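Proteasome accessory factor B/C (PafBC) (Paenarthrobacter aurescens, PDB 6SJ9) probably acts as a transcriptional regulator of the bacterial DNA damage response, combining winged helix-turn-helix DNA-binding domains with WYL domains. Local coordinates at residues A[493-498]-A[503-508]; A[22-27]-A[44-49]. All coordinates share one frame; numbering follows the deposited sequence.

Interaction 1 of 2, residues A[493-498]-A[503-508]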
loop_
_atom_site.group_PDB
_atom_site.type_symbol
_atom_site.label_atom_id
_atom_site.label_comp_id
_atom_site.label_asym_id
_atom_site.label_seq_id
_atom_site.Cartn_x
_atom_site.Cartn_y
_atom_site.Cartn_z
ATOM N N ALA A 493 26.240 -10.322 -14.732
ATOM C CA ALA A 493 27.190 -11.402 -14.477
ATOM C C ALA A 493 28.224 -11.012 -13.408
ATOM O O ALA A 493 28.601 -11.836 -12.562
ATOM C CB ALA A 493 27.888 -11.783 -15.791
ATOM N N ALA A 494 28.683 -9.764 -13.410
ATOM C CA ALA A 494 29.665 -9.383 -12.384
ATOM C C ALA A 494 29.040 -9.383 -10.984
ATOM O O ALA A 494 29.644 -9.873 -10.014
ATOM C CB ALA A 494 30.270 -8.025 -12.736
ATOM N N ILE A 495 27.805 -8.902 -10.867
ATOM C CA ILE A 495 27.122 -8.962 -9.574
ATOM C C ILE A 495 26.897 -10.407 -9.158
ATOM O O ILE A 495 27.113 -10.775 -8.000
ATOM C CB ILE A 495 25.792 -8.188 -9.637
ATOM C CG1 ILE A 495 26.096 -6.691 -9.776
ATOM C CG2 ILE A 495 24.920 -8.493 -8.402
ATOM C CD1 ILE A 495 24.910 -5.840 -10.017
ATOM N N THR A 496 26.465 -11.252 -10.101
ATOM C CA THR A 496 26.207 -12.652 -9.773
ATOM C C THR A 496 27.454 -13.316 -9.222
ATOM O O THR A 496 27.404 -14.034 -8.222
ATOM C CB THR A 496 25.727 -13.400 -11.021
ATOM O OG1 THR A 496 24.458 -12.880 -11.447
ATOM C CG2 THR A 496 25.600 -14.948 -10.739
ATOM N N GLN A 497 28.574 -13.127 -9.910
ATOM C CA GLN A 497 29.788 -13.783 -9.516
ATOM C C GLN A 497 30.311 -13.213 -8.200
ATOM O O GLN A 497 30.776 -13.962 -7.327
ATOM C CB GLN A 497 30.814 -13.599 -10.626
ATOM C CG GLN A 497 32.146 -14.201 -10.323
ATOM C CD GLN A 497 33.115 -14.143 -11.542
ATOM O OE1 GLN A 497 33.050 -14.969 -12.454
ATOM N NE2 GLN A 497 33.982 -13.140 -11.551
ATOM N N ALA A 498 30.186 -11.896 -8.015
ATOM C CA ALA A 498 30.672 -11.293 -6.761
ATOM C C ALA A 498 29.900 -11.834 -5.565
ATOM O O ALA A 498 30.486 -12.114 -4.517
ATOM C CB ALA A 498 30.603 -9.756 -6.828
ATOM N N ARG A 503 32.837 -11.341 -3.051
ATOM C CA ARG A 503 33.727 -10.228 -3.444
ATOM C C ARG A 503 33.043 -8.869 -3.327
ATOM O O ARG A 503 31.931 -8.666 -3.840
ATOM C CB ARG A 503 34.220 -10.353 -4.904
ATOM C CG ARG A 503 34.894 -11.683 -5.231
ATOM C CD ARG A 503 35.431 -11.727 -6.675
ATOM N NE ARG A 503 35.886 -13.084 -6.909
ATOM C CZ ARG A 503 37.071 -13.568 -6.510
ATOM N NH1 ARG A 503 37.982 -12.786 -5.888
ATOM N NH2 ARG A 503 37.335 -14.857 -6.706
ATOM N N GLN A 504 33.788 -7.919 -2.804
ATOM C CA GLN A 504 33.369 -6.528 -2.840
ATOM C C GLN A 504 33.502 -5.958 -4.260
ATOM O O GLN A 504 34.354 -6.378 -5.056
ATOM C CB GLN A 504 34.226 -5.725 -1.859
ATOM C CG GLN A 504 33.457 -4.770 -1.070
ATOM C CD GLN A 504 34.288 -4.013 -0.059
ATOM O OE1 GLN A 504 35.209 -3.327 -0.418
ATOM N NE2 GLN A 504 33.944 -4.141 1.216
ATOM N N LEU A 505 32.659 -4.975 -4.575
ATOM C CA LEU A 505 32.674 -4.338 -5.888
ATOM C C LEU A 505 32.883 -2.842 -5.741
ATOM O O LEU A 505 32.327 -2.205 -4.851
ATOM C CB LEU A 505 31.357 -4.592 -6.661
ATOM C CG LEU A 505 31.114 -6.058 -7.079
ATOM C CD1 LEU A 505 29.735 -6.271 -7.676
ATOM C CD2 LEU A 505 32.125 -6.410 -8.205
ATOM N N ARG A 506 33.657 -2.297 -6.645
ATOM C CA ARG A 506 33.690 -0.867 -6.880
ATOM C C ARG A 506 32.610 -0.538 -7.903
ATOM O O ARG A 506 32.695 -0.985 -9.041
ATOM C CB ARG A 506 35.032 -0.436 -7.455
ATOM C CG ARG A 506 35.207 1.090 -7.588
ATOM C CD ARG A 506 35.214 1.756 -6.241
ATOM N NE ARG A 506 35.704 3.142 -6.288
ATOM C CZ ARG A 506 35.650 3.968 -5.255
ATOM N NH1 ARG A 506 35.142 3.533 -4.106
ATOM N NH2 ARG A 506 36.104 5.217 -5.377
ATOM N N LEU A 507 31.640 0.276 -7.502
ATOM C CA LEU A 507 30.484 0.622 -8.314
ATOM C C LEU A 507 30.567 2.091 -8.713
ATOM O O LEU A 507 30.823 2.972 -7.869
ATOM C CB LEU A 507 29.188 0.360 -7.541
ATOM C CG LEU A 507 27.964 1.066 -8.098
ATOM C CD1 LEU A 507 27.561 0.475 -9.488
ATOM C CD2 LEU A 507 26.846 0.941 -7.022
ATOM N N ARG A 508 30.375 2.346 -9.988
ATOM C CA ARG A 508 30.149 3.684 -10.529
ATOM C C ARG A 508 28.693 3.752 -10.966
ATOM O O ARG A 508 28.272 2.994 -11.833
ATOM C CB ARG A 508 31.090 3.984 -11.682
ATOM C CG ARG A 508 32.515 4.303 -11.149
ATOM C CD ARG A 508 33.387 4.507 -12.342
ATOM N NE ARG A 508 34.771 4.584 -11.987
ATOM C CZ ARG A 508 35.732 4.409 -12.885
ATOM N NH1 ARG A 508 35.391 4.138 -14.148
ATOM N NH2 ARG A 508 37.011 4.508 -12.527
#
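Leu-505 lays its branched end over the methyl group of Ala-498, with its CD1 3.7 Å from the Ala-498 CB. The CG and CD2 atoms of Leu-505 lie almost as near to that methyl, which therefore meets the fork of the isobutyl group rather than one tip. The placement follows from the first torsion (chi1 -67°), which sets CG beside the backbone N of Leu-505 and directs the fork at the helix. CD1 reaches one turn further back as well, where it lies 4.2 Å from CG1 of Ile-495. Although the CB of Ile-495 points away from the strand, CD1 of Leu-505 meets its CA as well as CG1.

The Ala-498 methyl is also pressed against the strand backbone, its CB 3.4 Å from the carbonyl O of Arg-503. The last turn of the helix is tied to the start of the strand by a bond from Arg-503 N to Ala-498 O, 2.9 Å long and fairly straight (165° at the hydrogen), with the donor slightly tilted from the carbonyl plane. The aliphatic base of Arg-503 rests beside the alanine, CB to CB 4.1 Å, while its extended chain carries the guanidinium out to a salt bridge with Glu-501.

The segment axes approach to 8.6 Å and run nearly antiparallel (150°), as the chain reverses from the helix into the first strand of the Sm-like sheet of this WYL domain. Strand 503-510 lies between strands 517-530 and 554-560. Pro-524 of the former touches both Ala-498 and Leu-505, and Ile-495 packs on Leu-527 and Leu-557, so helix 489-501 covers one side of the curved sheet and the leucine fills part of the apolar layer between them.

Interaction 2 of 2, residues A[22-27]-A[44-49]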
loop_
_atom_site.group_PDB
_atom_site.type_symbol
_atom_site.label_atom_id
_atom_site.label_comp_id
_atom_site.label_asym_id
_atom_site.label_seq_id
_atom_site.Cartn_x
_atom_site.Cartn_y
_atom_site.Cartn_z
ATOM N N LEU A 22 -5.097 -29.697 -23.486
ATOM C CA LEU A 22 -3.831 -30.393 -23.574
ATOM C C LEU A 22 -4.009 -31.826 -23.118
ATOM O O LEU A 22 -4.594 -32.069 -22.049
ATOM C CB LEU A 22 -2.777 -29.714 -22.694
ATOM C CG LEU A 22 -2.313 -28.338 -23.159
ATOM C CD1 LEU A 22 -1.232 -27.798 -22.241
ATOM C CD2 LEU A 22 -1.865 -28.422 -24.598
ATOM N N PRO A 23 -3.464 -32.787 -23.859
ATOM C CA PRO A 23 -3.507 -34.185 -23.412
ATOM C C PRO A 23 -2.433 -34.437 -22.359
ATOM O O PRO A 23 -1.473 -33.677 -22.223
ATOM C CB PRO A 23 -3.252 -34.988 -24.698
ATOM C CG PRO A 23 -2.421 -34.033 -25.570
ATOM C CD PRO A 23 -2.813 -32.612 -25.171
ATOM N N ARG A 24 -2.614 -35.533 -21.611
ATOM C CA ARG A 24 -1.735 -35.801 -20.472
ATOM C C ARG A 24 -0.269 -35.895 -20.873
ATOM O O ARG A 24 0.608 -35.482 -20.098
ATOM C CB ARG A 24 -2.109 -37.116 -19.788
ATOM C CG ARG A 24 -1.249 -37.353 -18.559
ATOM C CD ARG A 24 -1.282 -38.784 -18.060
ATOM N NE ARG A 24 -2.462 -39.124 -17.292
ATOM C CZ ARG A 24 -2.620 -40.298 -16.699
ATOM N NH1 ARG A 24 -1.667 -41.215 -16.802
ATOM N NH2 ARG A 24 -3.715 -40.546 -15.996
ATOM N N ALA A 25 0.012 -36.428 -22.069
ATOM C CA ALA A 25 1.391 -36.568 -22.520
ATOM C C ALA A 25 2.080 -35.216 -22.643
ATOM O O ALA A 25 3.246 -35.069 -22.263
ATOM C CB ALA A 25 1.431 -37.318 -23.853
ATOM N N VAL A 26 1.385 -34.220 -23.187
ATOM C CA VAL A 26 1.990 -32.897 -23.320
ATOM C C VAL A 26 2.202 -32.262 -21.943
ATOM O O VAL A 26 3.237 -31.629 -21.689
ATOM C CB VAL A 26 1.131 -32.011 -24.242
ATOM C CG1 VAL A 26 1.715 -30.624 -24.322
ATOM C CG2 VAL A 26 1.019 -32.632 -25.631
ATOM N N LEU A 27 1.221 -32.402 -21.037
ATOM C CA LEU A 27 1.364 -31.828 -19.701
ATOM C C LEU A 27 2.562 -32.409 -18.971
ATOM O O LEU A 27 3.256 -31.695 -18.240
ATOM C CB LEU A 27 0.102 -32.048 -18.871
ATOM C CG LEU A 27 -1.119 -31.250 -19.298
ATOM C CD1 LEU A 27 -2.277 -31.451 -18.313
ATOM C CD2 LEU A 27 -0.720 -29.800 -19.375
ATOM N N ARG A 44 -0.523 -40.285 -10.557
ATOM C CA ARG A 44 -1.202 -39.941 -9.311
ATOM C C ARG A 44 -0.853 -38.531 -8.842
ATOM O O ARG A 44 -1.711 -37.823 -8.306
ATOM C CB ARG A 44 -0.948 -40.978 -8.210
ATOM C CG ARG A 44 0.327 -41.804 -8.233
ATOM C CD ARG A 44 0.261 -42.816 -7.051
ATOM N NE ARG A 44 1.522 -43.519 -6.842
ATOM C CZ ARG A 44 1.797 -44.728 -7.322
ATOM N NH1 ARG A 44 0.898 -45.392 -8.043
ATOM N NH2 ARG A 44 2.981 -45.276 -7.082
HETATM N N MSE A 45 0.387 -38.101 -9.027
HETATM C CA MSE A 45 0.743 -36.734 -8.647
HETATM C C MSE A 45 -0.022 -35.709 -9.502
HETATM O O MSE A 45 -0.349 -34.618 -9.042
HETATM C CB MSE A 45 2.248 -36.526 -8.773
HETATM C CG MSE A 45 2.759 -35.179 -8.263
HETATM SE SE MSE A 45 4.417 -34.698 -9.209
HETATM C CE MSE A 45 5.142 -36.523 -9.451
ATOM N N PHE A 46 -0.286 -36.077 -10.756
ATOM C CA PHE A 46 -1.161 -35.279 -11.604
ATOM C C PHE A 46 -2.575 -35.232 -11.036
ATOM O O PHE A 46 -3.168 -34.152 -10.905
ATOM C CB PHE A 46 -1.158 -35.852 -13.014
ATOM C CG PHE A 46 -2.031 -35.104 -13.973
ATOM C CD1 PHE A 46 -1.763 -33.782 -14.290
ATOM C CD2 PHE A 46 -3.107 -35.733 -14.581
ATOM C CE1 PHE A 46 -2.564 -33.092 -15.182
ATOM C CE2 PHE A 46 -3.909 -35.056 -15.480
ATOM C CZ PHE A 46 -3.636 -33.731 -15.782
ATOM N N GLU A 47 -3.121 -36.400 -10.664
ATOM C CA GLU A 47 -4.449 -36.456 -10.054
ATOM C C GLU A 47 -4.500 -35.642 -8.769
ATOM O O GLU A 47 -5.504 -34.982 -8.491
ATOM C CB GLU A 47 -4.830 -37.908 -9.752
ATOM C CG GLU A 47 -5.142 -38.801 -10.963
ATOM C CD GLU A 47 -6.330 -38.344 -11.808
ATOM O OE1 GLU A 47 -6.238 -38.449 -13.047
ATOM O OE2 GLU A 47 -7.335 -37.857 -11.245
ATOM N N ARG A 48 -3.424 -35.666 -7.968
ATOM C CA ARG A 48 -3.387 -34.849 -6.746
ATOM C C ARG A 48 -3.377 -33.354 -7.065
ATOM O O ARG A 48 -4.028 -32.552 -6.375
ATOM C CB ARG A 48 -2.164 -35.191 -5.901
ATOM C CG ARG A 48 -2.192 -36.543 -5.221
ATOM C CD ARG A 48 -1.185 -36.532 -4.074
ATOM N NE ARG A 48 0.173 -36.255 -4.530
ATOM C CZ ARG A 48 1.006 -37.192 -4.980
ATOM N NH1 ARG A 48 0.616 -38.460 -5.025
ATOM N NH2 ARG A 48 2.224 -36.870 -5.381
ATOM N N ASP A 49 -2.664 -32.962 -8.124
ATOM C CA ASP A 49 -2.625 -31.549 -8.464
ATOM C C ASP A 49 -3.974 -31.079 -8.973
ATOM O O ASP A 49 -4.416 -29.987 -8.620
ATOM C CB ASP A 49 -1.552 -31.313 -9.507
ATOM C CG ASP A 49 -0.159 -31.476 -8.963
ATOM O OD1 ASP A 49 0.037 -31.438 -7.728
ATOM O OD2 ASP A 49 0.752 -31.635 -9.784
#
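Arg-24 and Phe-46 mark the nearest backbone approach, their CA atoms 8.9 Å apart, between the first turn of helix 24-31 and the middle of helix 39-55. The arrangement is consistent with the helix-turn-helix of an N-terminal winged-helix domain, helix 39-55 probably standing where the recognition helix does. Pro-23 takes the N-cap position, its carbonyl O accepting the first bond of helix 24-31, from Leu-27 N.

Phe-46 stretches its ring across the gap, CG anti to the backbone N (chi1 180°). The CD1 methyl of Leu-27 meets the far end of the ring, 3.5 Å from CE1 of Phe-46, and the two side chains cross at about a right angle. Tyr-79, from strand 78-80, adds an edge-to-face contact to the same ring, and Leu-15 of helix 2-17 touches Leu-27.

Arg-24 passes obliquely by the ring's CD2 corner, on the same side of its plane as the Leu-27 methyl, to a salt bridge from NH1 to OD1 of Asp-39. Its NH2 stays 4.4 Å from OE1 of Glu-47, too far for a salt bridge, and Glu-47 pairs with Lys-50. NE of Arg-24, 4.4 Å from CD2 of Phe-46, is buried without a hydrogen-bond partner in the model.

Interactions 1 and 2 belong to separate domains of the single chain and do not touch: their centres are 43 Å apart and their nearest atoms about 29 Å. Interaction 2 closes along the sequence long before interaction 1 opens, and both lie well out from the centre of the chain, at 38 and 32 Å respectively. One joins helices 24-31 and 39-55 of what is probably the N-terminal winged-helix domain; the other joins helix and sheet in the second WYL domain. The bound potassium ion, held by Leu-16, Thr-18, Ile-81, Lys-83 and Ser-85, is near interaction 2, about 11 Å from the Leu-27 side chain, but touches neither contact.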